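PDB 2WB7: PT26-6P from Thermococcus sp., which is of unknown function but is encoded by a mobile extrachromosomal element of Euryarchaea and is built from two immunoglobulin-like domains and a helical domain. Local coordinates for residues T345-P348 against G349-D352; L422-K425 against I426-E430. All blocks are in the same frame, centred on the assembly; numbering follows the deposited sequence.

Contact 1: T345-P348 against G349-D352; sequences TDAP and GTLD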
ATOM      1  N   THR A 345       3.360 -24.768  -8.213  1.00 35.89           N
ATOM      2  CA  THR A 345       4.072 -26.029  -8.292  1.00 37.33           C
ATOM      3  C   THR A 345       4.564 -26.476  -6.937  1.00 37.82           C
ATOM      4  O   THR A 345       5.251 -25.738  -6.253  1.00 37.23           O
ATOM      5  CB  THR A 345       5.289 -25.927  -9.205  1.00 37.57           C
ATOM      6  OG1 THR A 345       4.873 -25.477 -10.501  1.00 39.25           O
ATOM      7  CG2 THR A 345       5.948 -27.283  -9.347  1.00 37.84           C
ATOM      8  N   ASP A 346       4.210 -27.697  -6.556  1.00 39.14           N
ATOM      9  CA  ASP A 346       4.703 -28.255  -5.308  1.00 40.52           C
ATOM     10  C   ASP A 346       5.911 -29.145  -5.558  1.00 40.83           C
ATOM     11  O   ASP A 346       5.853 -30.038  -6.376  1.00 41.22           O
ATOM     12  CB  ASP A 346       3.601 -29.040  -4.594  1.00 40.78           C
ATOM     13  CG  ASP A 346       3.929 -29.304  -3.129  1.00 42.18           C
ATOM     14  OD1 ASP A 346       5.006 -28.885  -2.669  1.00 44.06           O
ATOM     15  OD2 ASP A 346       3.111 -29.929  -2.429  1.00 44.57           O
ATOM     16  N   ALA A 347       7.004 -28.880  -4.855  1.00 41.86           N
ATOM     17  CA  ALA A 347       8.213 -29.710  -4.907  1.00 42.56           C
ATOM     18  C   ALA A 347       8.528 -30.073  -3.469  1.00 43.09           C
ATOM     19  O   ALA A 347       8.111 -29.354  -2.546  1.00 43.52           O
ATOM     20  CB  ALA A 347       9.367 -28.928  -5.508  1.00 42.54           C
ATOM     21  N   PRO A 348       9.235 -31.196  -3.244  1.00 43.44           N
ATOM     22  CA  PRO A 348       9.575 -31.411  -1.826  1.00 43.06           C
ATOM     23  C   PRO A 348      10.427 -30.238  -1.343  1.00 42.29           C
ATOM     24  O   PRO A 348      11.378 -29.847  -2.030  1.00 42.21           O
ATOM     25  CB  PRO A 348      10.398 -32.707  -1.854  1.00 43.12           C
ATOM     26  CG  PRO A 348       9.894 -33.440  -3.071  1.00 43.64           C
ATOM     27  CD  PRO A 348       9.628 -32.342  -4.091  1.00 43.66           C
ATOM     28  N   GLY A 349      10.065 -29.667  -0.196  1.00 41.31           N
ATOM     29  CA  GLY A 349      10.791 -28.514   0.337  1.00 39.93           C
ATOM     30  C   GLY A 349      10.003 -27.227   0.169  1.00 39.09           C
ATOM     31  O   GLY A 349      10.167 -26.279   0.941  1.00 39.20           O
ATOM     32  N   THR A 350       9.132 -27.199  -0.838  1.00 37.95           N
ATOM     33  CA  THR A 350       8.252 -26.064  -1.054  1.00 36.61           C
ATOM     34  C   THR A 350       7.327 -25.851   0.140  1.00 36.00           C
ATOM     35  O   THR A 350       6.619 -26.769   0.555  1.00 36.27           O
ATOM     36  CB  THR A 350       7.423 -26.270  -2.333  1.00 36.62           C
ATOM     37  OG1 THR A 350       8.304 -26.305  -3.467  1.00 36.39           O
ATOM     38  CG2 THR A 350       6.402 -25.159  -2.502  1.00 35.35           C
ATOM     39  N   LEU A 351       7.336 -24.644   0.696  1.00 35.09           N
ATOM     40  CA  LEU A 351       6.437 -24.307   1.804  1.00 34.52           C
ATOM     41  C   LEU A 351       5.161 -23.617   1.319  1.00 34.67           C
ATOM     42  O   LEU A 351       4.050 -24.043   1.631  1.00 34.77           O
ATOM     43  CB  LEU A 351       7.139 -23.389   2.803  1.00 34.45           C
ATOM     44  CG  LEU A 351       6.273 -22.997   4.012  1.00 33.45           C
ATOM     45  CD1 LEU A 351       6.082 -24.187   4.934  1.00 33.15           C
ATOM     46  CD2 LEU A 351       6.850 -21.835   4.783  1.00 32.30           C
ATOM     47  N   ASP A 352       5.334 -22.527   0.574  1.00 34.53           N
ATOM     48  CA  ASP A 352       4.219 -21.788   0.017  1.00 34.17           C
ATOM     49  C   ASP A 352       4.755 -20.775  -0.977  1.00 33.50           C
ATOM     50  O   ASP A 352       5.942 -20.783  -1.284  1.00 33.50           O
ATOM     51  CB  ASP A 352       3.441 -21.083   1.125  1.00 34.70           C
ATOM     52  CG  ASP A 352       4.263 -19.999   1.846  1.00 36.07           C
ATOM     53  OD1 ASP A 352       4.184 -19.918   3.090  1.00 38.14           O
ATOM     54  OD2 ASP A 352       4.971 -19.210   1.181  1.00 37.34           O
TER
HETATM   55  O   HOH W   1       5.557 -29.374  -0.311  1.00 44.76           O
HETATM   56  O   HOH W   2      11.566 -27.266  -2.650  1.00 60.65           O

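Contact 2: L422-K425 against I426-E430; sequences LQEK and IDEAE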
ATOM      1  N   LEU A 422     -11.799 -36.984  11.283  1.00 37.19           N
ATOM      2  CA  LEU A 422     -11.409 -35.807  12.055  1.00 37.27           C
ATOM      3  C   LEU A 422     -10.468 -36.169  13.201  1.00 38.53           C
ATOM      4  O   LEU A 422      -9.501 -35.451  13.488  1.00 38.55           O
ATOM      5  CB  LEU A 422     -12.634 -35.071  12.584  1.00 36.54           C
ATOM      6  CG  LEU A 422     -13.466 -34.437  11.465  1.00 34.53           C
ATOM      7  CD1 LEU A 422     -14.779 -33.907  11.986  1.00 32.77           C
ATOM      8  CD2 LEU A 422     -12.687 -33.353  10.744  1.00 33.56           C
ATOM      9  N   GLN A 423     -10.754 -37.284  13.863  1.00 39.78           N
ATOM     10  CA  GLN A 423      -9.857 -37.786  14.882  1.00 40.92           C
ATOM     11  C   GLN A 423      -8.463 -37.931  14.288  1.00 41.69           C
ATOM     12  O   GLN A 423      -7.454 -37.632  14.937  1.00 41.73           O
ATOM     13  CB  GLN A 423     -10.361 -39.120  15.414  1.00 41.09           C
ATOM     14  CG  GLN A 423     -11.151 -38.997  16.710  1.00 42.88           C
ATOM     15  CD  GLN A 423     -12.155 -40.134  16.915  1.00 45.03           C
ATOM     16  OE1 GLN A 423     -12.280 -41.042  16.077  1.00 45.85           O
ATOM     17  NE2 GLN A 423     -12.882 -40.082  18.032  1.00 44.21           N
ATOM     18  N   GLU A 424      -8.406 -38.375  13.039  1.00 42.31           N
ATOM     19  CA  GLU A 424      -7.122 -38.533  12.389  1.00 43.26           C
ATOM     20  C   GLU A 424      -6.455 -37.186  12.157  1.00 42.88           C
ATOM     21  O   GLU A 424      -5.285 -37.018  12.461  1.00 43.51           O
ATOM     22  CB  GLU A 424      -7.260 -39.303  11.079  1.00 43.85           C
ATOM     23  CG  GLU A 424      -6.037 -39.208  10.183  1.00 47.83           C
ATOM     24  CD  GLU A 424      -4.756 -39.765  10.821  1.00 53.69           C
ATOM     25  OE1 GLU A 424      -3.736 -39.857  10.105  1.00 56.10           O
ATOM     26  OE2 GLU A 424      -4.756 -40.098  12.035  1.00 56.35           O
ATOM     27  N   LYS A 425      -7.193 -36.221  11.628  1.00 42.55           N
ATOM     28  CA  LYS A 425      -6.661 -34.866  11.461  1.00 42.26           C
ATOM     29  C   LYS A 425      -6.183 -34.281  12.792  1.00 42.58           C
ATOM     30  O   LYS A 425      -5.211 -33.536  12.839  1.00 42.14           O
ATOM     31  CB  LYS A 425      -7.702 -33.951  10.795  1.00 41.92           C
ATOM     32  CG  LYS A 425      -7.804 -34.169   9.282  1.00 41.95           C
ATOM     33  CD  LYS A 425      -9.124 -33.704   8.714  1.00 42.20           C
ATOM     34  CE  LYS A 425      -9.119 -32.221   8.361  1.00 41.48           C
ATOM     35  NZ  LYS A 425      -8.617 -31.998   6.987  1.00 40.94           N
ATOM     36  N   ILE A 426      -6.873 -34.626  13.875  1.00 43.32           N
ATOM     37  CA  ILE A 426      -6.447 -34.218  15.201  1.00 44.08           C
ATOM     38  C   ILE A 426      -5.103 -34.832  15.569  1.00 45.15           C
ATOM     39  O   ILE A 426      -4.225 -34.150  16.097  1.00 44.73           O
ATOM     40  CB  ILE A 426      -7.490 -34.586  16.253  1.00 43.89           C
ATOM     41  CG1 ILE A 426      -8.681 -33.638  16.144  1.00 43.83           C
ATOM     42  CG2 ILE A 426      -6.906 -34.480  17.635  1.00 43.53           C
ATOM     43  CD1 ILE A 426      -9.771 -33.898  17.156  1.00 42.52           C
ATOM     44  N   ASP A 427      -4.946 -36.122  15.292  1.00 46.66           N
ATOM     45  CA  ASP A 427      -3.678 -36.797  15.549  1.00 48.56           C
ATOM     46  C   ASP A 427      -2.506 -36.054  14.929  1.00 49.03           C
ATOM     47  O   ASP A 427      -1.409 -36.058  15.489  1.00 49.83           O
ATOM     48  CB  ASP A 427      -3.685 -38.240  15.027  1.00 49.25           C
ATOM     49  CG  ASP A 427      -4.571 -39.159  15.858  1.00 52.11           C
ATOM     50  OD1 ASP A 427      -4.930 -38.767  17.000  1.00 55.16           O
ATOM     51  OD2 ASP A 427      -4.914 -40.265  15.371  1.00 55.02           O
ATOM     52  N   GLU A 428      -2.717 -35.436  13.769  1.00 49.26           N
ATOM     53  CA  GLU A 428      -1.622 -34.783  13.064  1.00 49.51           C
ATOM     54  C   GLU A 428      -1.406 -33.384  13.569  1.00 48.93           C
ATOM     55  O   GLU A 428      -0.285 -32.876  13.555  1.00 48.90           O
ATOM     56  CB  GLU A 428      -1.878 -34.773  11.568  1.00 49.93           C
ATOM     57  CG  GLU A 428      -1.835 -36.177  10.979  1.00 54.07           C
ATOM     58  CD  GLU A 428      -2.237 -36.212   9.516  1.00 58.55           C
ATOM     59  OE1 GLU A 428      -2.951 -37.165   9.109  1.00 60.36           O
ATOM     60  OE2 GLU A 428      -1.848 -35.273   8.780  1.00 60.18           O
ATOM     61  N   ALA A 429      -2.489 -32.761  14.015  1.00 48.39           N
ATOM     62  CA  ALA A 429      -2.394 -31.474  14.662  1.00 47.90           C
ATOM     63  C   ALA A 429      -1.556 -31.653  15.920  1.00 47.82           C
ATOM     64  O   ALA A 429      -0.788 -30.761  16.292  1.00 47.71           O
ATOM     65  CB  ALA A 429      -3.779 -30.941  15.005  1.00 47.70           C
ATOM     66  N   GLU A 430      -1.708 -32.819  16.554  1.00 47.76           N
ATOM     67  CA  GLU A 430      -0.989 -33.149  17.785  1.00 47.62           C
ATOM     68  C   GLU A 430       0.495 -33.278  17.504  1.00 47.17           C
ATOM     69  O   GLU A 430       1.314 -33.054  18.379  1.00 47.31           O
ATOM     70  CB  GLU A 430      -1.498 -34.455  18.397  1.00 47.73           C
ATOM     71  CG  GLU A 430      -2.938 -34.426  18.904  1.00 49.88           C
ATOM     72  CD  GLU A 430      -3.096 -33.750  20.270  1.00 53.71           C
ATOM     73  OE1 GLU A 430      -2.191 -32.994  20.689  1.00 55.25           O
ATOM     74  OE2 GLU A 430      -4.143 -33.960  20.927  1.00 55.49           O
TER

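Contact 1: T345-P348 against G349-D352
A347 and T350 are joined by two hydrogen bonds. In the backbone, T350 N donates to A347 O at 2.9 Å. In the other bond the T350 side chain reaches back to the main chain: A347 N donates to T350 OG1 at 3.2 Å, with an N-H...O angle of 144°. OG1 can accept it because it lies beside its own backbone N (chi1 -64°). That first torsion also sets the methyl CG2 of T350 anti to the backbone N, on the side of T345 O, 4.0 Å away.

The backbone bond closes a type II beta turn from A347 to T350, with P348 and G349 at its corners. G349 has a positive phi of 106°, where a CB would clash with P348 O. The turn ends the loop after strand 336-343 and leads into strand 350-364 of the second immunoglobulin-like domain. Further on, L351 and D352 both face V313 of strand 301-314 in a classic beta bulge.

The carbon contacts are few. A347 CB lies 3.5 Å from T350 OG1. The D346 carboxylate comes against the T350 side chain with OD1 3.6 Å from CB. A valine in place of T350 would probably leave A347 N without its hydroxyl acceptor and the loop side of the turn less firmly tied.

Water adds further links. Water 1 lies between D346 OD1 and T350 O, 2.9 Å from the latter. Water 2 donates to P348 O at 2.7 Å and makes a weak bond to T350 OG1. Outside the turn, D346 N is bonded to N279 OD1.

Contact 2: L422-K425 against I426-E430
E424 meets D427 and E428, three and four residues further along the same helix. All three are acidic. E424 OE1 stands 3.0 Å from E428 OE1, like charges that face one another. The two carboxylate planes are turned 72° apart. E424 OE2 lies 3.3 Å from D427 OD2, and here the planes are nearly perpendicular, at 86°. The E424 chain leaves with CG anti to the backbone N (chi1 166°) and bends at chi2, which carries its carboxylate along the helix toward both partners. This clustering of negative charge would tend to raise the carboxylate pKa values. The three side chains lie on an exposed face.

The helix backbone sets this spacing. I426 N donates to L422 O at 2.8 Å, and D427 N to Q423 O at 2.9 Å. The next two i to i+4 bonds are longer: E428 N to E424 O is 3.3 Å, and A429 N to K425 O is 3.1 Å. E428 N also makes a weak bond to K425 O. The side chain of I426 packs back on the preceding turn, with CG1 3.3 Å from L422 O.

K425 leaves this backbone on a buried side. Its chain bends at chi3 and chi4. NZ forms salt bridges with E485 and D489 of helix 471-499 and hydrogen bonds with the carbonyl oxygens of T387 and Y388. L422 and K425 touch V390. Along helix 442-465, L422 meets I459, I426 meets Y455 and A429 meets I452, so this part of helix 408-438 has an acidic outer side and an inner side that packs on helix 442-465.

How the contacts relate
Contact 1 and contact 2 are separate local arrangements. Their centres are 22 Å apart, and their nearest atoms are about 13 Å apart without touching. Contact 1 comes first in the chain, in the second immunoglobulin-like domain. Contact 2 follows in the helical domain. Both lie on the same side of the chain's centre, 28 Å and 38 Å from it. Helix 471-499 reaches both. In contact 1, L351 O accepts a hydrogen bond from R496 of this helix. The same helix supplies the acidic partners of K425 in contact 2. It therefore links the two neighbourhoods. The protein's function is unknown, and neither contact can be tied to an active site.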